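Local coordinates for prophage lambdalm01, antigen B (PDB 4ACV), which probably acts as a tail terminator of a Listeria prophage-derived particle, capping the end of its tail tube as a ring of six subunits, at residues 58-63 with 79-84; 2-7 with 85-90. One frame throughout, in Å; residues are numbered along the deposited sequence.

Both contacts hold helices, or the chain leading into or out of them, against the rest of the subunit. Contact 1 is core: near the centre of the chain, strand 55-66 of the antiparallel sheet meets the C-terminal part of helix 71-82. Contact 2 lies towards the periphery, with its centre about 15 Å from that of contact 1, and is partly buried. It joins the chain entering helix 6-19 to the loop that follows helix 71-82. Both are wholly apolar across their segments, but contact 1 includes an aromatic ring, and contact 2 uses leucine methyls and a proline. Tyr-58 OH makes a probable hydrogen bond to Leu-4 O, linking the two.

Contact 1 of 2, residues 58-63 with 79-84; sequences YRFAIH and TLIQMG
Residues 58-63 of strand 55-66 and the C-terminal part of helix 71-82 come nearest at Ile-62 and Ile-81, whose CA atoms are 9.8 Å apart, so side chains alone bridge the gap. Ile-62 and Ile-81 reach toward each other tip to tip. The end methyl CD1 of Ile-81 lies 3.4 Å from CG1 of Ile-62. The same methyl is 3.8 Å from Ile-62 CD1, and so rests against the outer part of that branch. In Ile-81, CG1 stands beside the backbone N (chi1 -65°) and the chain is extended beyond it (chi2 169°), which carries CD1 out to the strand. The other branch of Ile-81 serves Phe-60. Its CG2 sits 4.3 Å from Phe-60 CZ, at the ring edge and near the ring plane, so this methyl does not stack on a face. One isoleucine thus meets two strand residues with two different methyls. This is helix-on-sheet packing in an alpha+beta subunit of the putative tail termination family, with the helix laid against one face of an antiparallel sheet. All three touching residues are buried. Ile-81 also packs on Leu-17 of helix 6-19, Val-96 of strand 92-99 and Phe-117 of strand 110-122, while Phe-60 and Ile-62 both touch Ile-40 of strand 37-48. Three residues after Ile-81, Gly-84 leaves helical geometry with a positive phi of 99°. Its N donates to Ile-81 O at 3.1 Å, which ties the chain leaving the helix back to the residue that meets the strand.

Contact 2 of 2, residues 2-7 with 85-90; sequences KSLSFM and FILPEG
Leu-4 meets the loop 85-90 with its two methyls, CD2 the closer. The backbones stay apart: the closest CA atoms, those of Leu-4 and Pro-88, are 9.1 Å from each other. From CB, which points toward the loop, the chain runs to CG, placed anti to the backbone N (chi1 -154°). Neither CB nor CG comes close to the loop; both serve to carry the branch outward. At the tip, CD2 is 4.2 Å from CD2 of Leu-87. The same Leu-4 CD2 is also 4.2 Å from CD of the Pro-88 ring. The other methyl, CD1, lies 4.4 Å from Pro-88 CG, beside the same ring. The Leu-4 and Leu-87 side chains cross obliquely. The contact is light and apolar, without a hydrogen bond across it. Just after Leu-4, Ser-5 is the N-cap of helix 6-19, and its OG accepts a weak bond from Met-7 N at 3.4 Å. Leu-4 O is also bonded by Gln-45 NE2 of strand 37-48, besides the probable bond from Tyr-58 OH of strand 55-66. On the loop, Leu-87 packs on Ala-12 of helix 6-19 and Leu-93 of strand 92-99, and Pro-88 rests on Arg-8 of the same helix.

Contact 1 of 2, residues 58-63 with 79-84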
loop_
_atom_site.group_PDB
_atom_site.type_symbol
_atom_site.label_atom_id
_atom_site.label_comp_id
_atom_site.label_asym_id
_atom_site.label_seq_id
_atom_site.Cartn_x
_atom_site.Cartn_y
_atom_site.Cartn_z
ATOM N N TYR B 58 -13.931 0.417 -16.383
ATOM C CA TYR B 58 -14.261 -0.714 -15.530
ATOM C C TYR B 58 -13.132 -1.734 -15.585
ATOM O O TYR B 58 -12.605 -2.059 -16.662
ATOM C CB TYR B 58 -15.553 -1.397 -15.990
ATOM C CG TYR B 58 -16.793 -0.523 -16.090
ATOM C CD1 TYR B 58 -16.888 0.495 -17.034
ATOM C CD2 TYR B 58 -17.896 -0.760 -15.280
ATOM C CE1 TYR B 58 -18.040 1.277 -17.143
ATOM C CE2 TYR B 58 -19.051 0.004 -15.391
ATOM C CZ TYR B 58 -19.115 1.019 -16.321
ATOM O OH TYR B 58 -20.262 1.775 -16.413
ATOM N N ARG B 59 -12.774 -2.258 -14.421
ATOM C CA ARG B 59 -11.763 -3.298 -14.338
ATOM C C ARG B 59 -12.342 -4.610 -13.812
ATOM O O ARG B 59 -13.109 -4.641 -12.852
ATOM C CB ARG B 59 -10.581 -2.840 -13.495
ATOM C CG ARG B 59 -9.836 -1.675 -14.120
ATOM C CD ARG B 59 -8.674 -1.143 -13.268
ATOM N NE ARG B 59 -8.462 0.263 -13.607
ATOM C CZ ARG B 59 -8.896 1.294 -12.881
ATOM N NH1 ARG B 59 -9.526 1.093 -11.726
ATOM N NH2 ARG B 59 -8.675 2.534 -13.299
ATOM N N PHE B 60 -11.975 -5.698 -14.463
ATOM C CA PHE B 60 -12.416 -7.008 -14.022
ATOM C C PHE B 60 -11.364 -8.010 -14.458
ATOM O O PHE B 60 -10.485 -7.699 -15.270
ATOM C CB PHE B 60 -13.793 -7.337 -14.614
ATOM C CG PHE B 60 -13.814 -7.335 -16.111
ATOM C CD1 PHE B 60 -13.396 -8.457 -16.825
ATOM C CD2 PHE B 60 -14.233 -6.212 -16.811
ATOM C CE1 PHE B 60 -13.402 -8.466 -18.212
ATOM C CE2 PHE B 60 -14.244 -6.211 -18.202
ATOM C CZ PHE B 60 -13.830 -7.347 -18.904
ATOM N N ALA B 61 -11.446 -9.213 -13.913
ATOM C CA ALA B 61 -10.482 -10.254 -14.240
ATOM C C ALA B 61 -11.201 -11.530 -14.634
ATOM O O ALA B 61 -12.261 -11.855 -14.089
ATOM C CB ALA B 61 -9.550 -10.515 -13.048
ATOM N N ILE B 62 -10.633 -12.255 -15.585
ATOM C CA ILE B 62 -11.149 -13.572 -15.914
ATOM C C ILE B 62 -10.319 -14.632 -15.213
ATOM O O ILE B 62 -9.102 -14.680 -15.388
ATOM C CB ILE B 62 -11.125 -13.838 -17.418
ATOM C CG1 ILE B 62 -11.950 -12.781 -18.148
ATOM C CG2 ILE B 62 -11.653 -15.239 -17.708
ATOM C CD1 ILE B 62 -13.415 -12.777 -17.752
ATOM N N HIS B 63 -10.987 -15.462 -14.410
ATOM C CA HIS B 63 -10.351 -16.578 -13.723
ATOM C C HIS B 63 -10.657 -17.885 -14.430
ATOM O O HIS B 63 -11.796 -18.329 -14.443
ATOM C CB HIS B 63 -10.824 -16.662 -12.274
ATOM C CG HIS B 63 -10.401 -15.499 -11.439
ATOM N ND1 HIS B 63 -9.205 -15.470 -10.757
ATOM C CD2 HIS B 63 -11.008 -14.313 -11.184
ATOM C CE1 HIS B 63 -9.099 -14.326 -10.108
ATOM N NE2 HIS B 63 -10.181 -13.608 -10.352
ATOM N N THR B 79 -9.310 -13.465 -26.547
ATOM C CA THR B 79 -9.541 -12.867 -27.853
ATOM C C THR B 79 -10.985 -12.396 -28.030
ATOM O O THR B 79 -11.231 -11.343 -28.611
ATOM C CB THR B 79 -9.170 -13.850 -28.977
ATOM O OG1 THR B 79 -7.777 -14.180 -28.877
ATOM C CG2 THR B 79 -9.465 -13.243 -30.345
ATOM N N LEU B 80 -11.939 -13.174 -27.533
ATOM C CA LEU B 80 -13.334 -12.768 -27.604
ATOM C C LEU B 80 -13.576 -11.459 -26.850
ATOM O O LEU B 80 -14.211 -10.544 -27.372
ATOM C CB LEU B 80 -14.250 -13.876 -27.083
ATOM C CG LEU B 80 -14.315 -15.076 -28.036
ATOM C CD1 LEU B 80 -15.079 -16.260 -27.428
ATOM C CD2 LEU B 80 -14.902 -14.665 -29.389
ATOM N N ILE B 81 -13.051 -11.370 -25.635
ATOM C CA ILE B 81 -13.225 -10.177 -24.819
ATOM C C ILE B 81 -12.646 -8.934 -25.516
ATOM O O ILE B 81 -13.272 -7.873 -25.527
ATOM C CB ILE B 81 -12.610 -10.365 -23.417
ATOM C CG1 ILE B 81 -13.352 -11.456 -22.642
ATOM C CG2 ILE B 81 -12.655 -9.082 -22.646
ATOM C CD1 ILE B 81 -12.643 -11.878 -21.365
ATOM N N GLN B 82 -11.463 -9.073 -26.113
ATOM C CA GLN B 82 -10.862 -7.967 -26.862
ATOM C C GLN B 82 -11.628 -7.579 -28.129
ATOM O O GLN B 82 -11.476 -6.467 -28.621
ATOM C CB GLN B 82 -9.423 -8.294 -27.238
ATOM C CG GLN B 82 -8.482 -8.341 -26.071
ATOM C CD GLN B 82 -7.054 -8.377 -26.517
ATOM O OE1 GLN B 82 -6.498 -7.352 -26.908
ATOM N NE2 GLN B 82 -6.445 -9.559 -26.478
ATOM N N MET B 83 -12.417 -8.506 -28.668
ATOM C CA MET B 83 -13.238 -8.253 -29.850
ATOM C C MET B 83 -14.459 -7.416 -29.482
ATOM O O MET B 83 -15.163 -6.923 -30.347
ATOM C CB MET B 83 -13.688 -9.574 -30.490
ATOM C CG MET B 83 -12.726 -10.149 -31.529
ATOM S SD MET B 83 -13.294 -11.717 -32.273
ATOM C CE MET B 83 -15.024 -11.368 -32.587
ATOM N N GLY B 84 -14.715 -7.267 -28.189
ATOM C CA GLY B 84 -15.801 -6.422 -27.740
ATOM C C GLY B 84 -17.060 -7.177 -27.384
ATOM O O GLY B 84 -17.155 -8.391 -27.555
#

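Contact 2 of 2, residues 2-7 with 85-90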
loop_
_atom_site.group_PDB
_atom_site.type_symbol
_atom_site.label_atom_id
_atom_site.label_comp_id
_atom_site.label_asym_id
_atom_site.label_seq_id
_atom_site.Cartn_x
_atom_site.Cartn_y
_atom_site.Cartn_z
ATOM N N LYS B 2 -27.239 7.831 -17.760
ATOM C CA LYS B 2 -26.933 7.320 -16.419
ATOM C C LYS B 2 -25.700 6.412 -16.466
ATOM O O LYS B 2 -25.521 5.654 -17.415
ATOM C CB LYS B 2 -28.115 6.529 -15.852
ATOM N N SER B 3 -24.845 6.484 -15.453
ATOM C CA SER B 3 -23.685 5.598 -15.405
ATOM C C SER B 3 -24.075 4.123 -15.283
ATOM O O SER B 3 -24.838 3.740 -14.405
ATOM C CB SER B 3 -22.738 5.978 -14.269
ATOM O OG SER B 3 -21.581 5.157 -14.298
ATOM N N LEU B 4 -23.522 3.298 -16.162
ATOM C CA LEU B 4 -23.845 1.879 -16.193
ATOM C C LEU B 4 -23.303 1.129 -14.973
ATOM O O LEU B 4 -22.135 1.279 -14.608
ATOM C CB LEU B 4 -23.296 1.259 -17.480
ATOM C CG LEU B 4 -23.973 0.016 -18.046
ATOM C CD1 LEU B 4 -25.492 0.202 -18.156
ATOM C CD2 LEU B 4 -23.366 -0.315 -19.401
ATOM N N SER B 5 -24.164 0.330 -14.350
ATOM C CA SER B 5 -23.790 -0.528 -13.225
ATOM C C SER B 5 -22.812 -1.626 -13.656
ATOM O O SER B 5 -22.889 -2.127 -14.777
ATOM C CB SER B 5 -25.044 -1.173 -12.611
ATOM O OG SER B 5 -24.703 -2.238 -11.729
ATOM N N PHE B 6 -21.909 -2.013 -12.759
ATOM C CA PHE B 6 -20.930 -3.042 -13.080
ATOM C C PHE B 6 -21.595 -4.342 -13.559
ATOM O O PHE B 6 -21.105 -4.983 -14.490
ATOM C CB PHE B 6 -19.984 -3.308 -11.898
ATOM C CG PHE B 6 -20.622 -4.045 -10.746
ATOM C CD1 PHE B 6 -21.270 -3.347 -9.723
ATOM C CD2 PHE B 6 -20.552 -5.427 -10.668
ATOM C CE1 PHE B 6 -21.848 -4.022 -8.652
ATOM C CE2 PHE B 6 -21.123 -6.109 -9.610
ATOM C CZ PHE B 6 -21.771 -5.407 -8.596
ATOM N N MET B 7 -22.714 -4.709 -12.941
ATOM C CA MET B 7 -23.389 -5.970 -13.256
ATOM C C MET B 7 -23.858 -6.042 -14.696
ATOM O O MET B 7 -23.797 -7.092 -15.322
ATOM C CB MET B 7 -24.574 -6.201 -12.328
ATOM C CG MET B 7 -24.217 -6.912 -11.043
ATOM S SD MET B 7 -25.681 -7.638 -10.305
ATOM C CE MET B 7 -26.200 -8.745 -11.608
ATOM N N PHE B 85 -18.030 -6.434 -26.869
ATOM C CA PHE B 85 -19.316 -6.976 -26.458
ATOM C C PHE B 85 -20.334 -5.850 -26.580
ATOM O O PHE B 85 -19.987 -4.688 -26.391
ATOM C CB PHE B 85 -19.239 -7.497 -25.018
ATOM C CG PHE B 85 -18.402 -6.638 -24.100
ATOM C CD1 PHE B 85 -17.025 -6.837 -23.996
ATOM C CD2 PHE B 85 -18.986 -5.629 -23.341
ATOM C CE1 PHE B 85 -16.249 -6.056 -23.145
ATOM C CE2 PHE B 85 -18.213 -4.836 -22.494
ATOM C CZ PHE B 85 -16.843 -5.049 -22.395
ATOM N N ILE B 86 -21.575 -6.183 -26.927
ATOM C CA ILE B 86 -22.604 -5.161 -27.126
ATOM C C ILE B 86 -23.101 -4.589 -25.797
ATOM O O ILE B 86 -23.191 -5.301 -24.796
ATOM C CB ILE B 86 -23.803 -5.670 -27.971
ATOM C CG1 ILE B 86 -24.387 -6.955 -27.376
ATOM C CG2 ILE B 86 -23.386 -5.893 -29.427
ATOM C CD1 ILE B 86 -25.313 -6.748 -26.190
ATOM N N LEU B 87 -23.414 -3.298 -25.808
ATOM C CA LEU B 87 -23.929 -2.596 -24.635
ATOM C C LEU B 87 -25.261 -1.938 -24.974
ATOM O O LEU B 87 -25.585 -1.758 -26.147
ATOM C CB LEU B 87 -22.933 -1.523 -24.181
ATOM C CG LEU B 87 -21.590 -2.031 -23.666
ATOM C CD1 LEU B 87 -20.598 -0.879 -23.484
ATOM C CD2 LEU B 87 -21.776 -2.817 -22.367
ATOM N N PRO B 88 -26.037 -1.571 -23.946
ATOM C CA PRO B 88 -27.325 -0.897 -24.149
ATOM C C PRO B 88 -27.170 0.389 -24.949
ATOM O O PRO B 88 -26.126 1.043 -24.875
ATOM C CB PRO B 88 -27.774 -0.566 -22.720
ATOM C CG PRO B 88 -27.081 -1.579 -21.866
ATOM C CD PRO B 88 -25.759 -1.815 -22.519
ATOM N N GLU B 89 -28.205 0.742 -25.702
ATOM C CA GLU B 89 -28.218 1.981 -26.467
ATOM C C GLU B 89 -27.701 3.141 -25.618
ATOM O O GLU B 89 -28.032 3.258 -24.434
ATOM C CB GLU B 89 -29.633 2.286 -26.965
ATOM C CG GLU B 89 -30.300 1.143 -27.708
ATOM C CD GLU B 89 -29.693 0.889 -29.084
ATOM O OE1 GLU B 89 -29.067 1.818 -29.642
ATOM O OE2 GLU B 89 -29.840 -0.241 -29.606
ATOM N N GLY B 90 -26.889 3.995 -26.227
ATOM C CA GLY B 90 -26.335 5.135 -25.520
ATOM C C GLY B 90 -24.926 4.926 -24.994
ATOM O O GLY B 90 -24.215 5.896 -24.741
#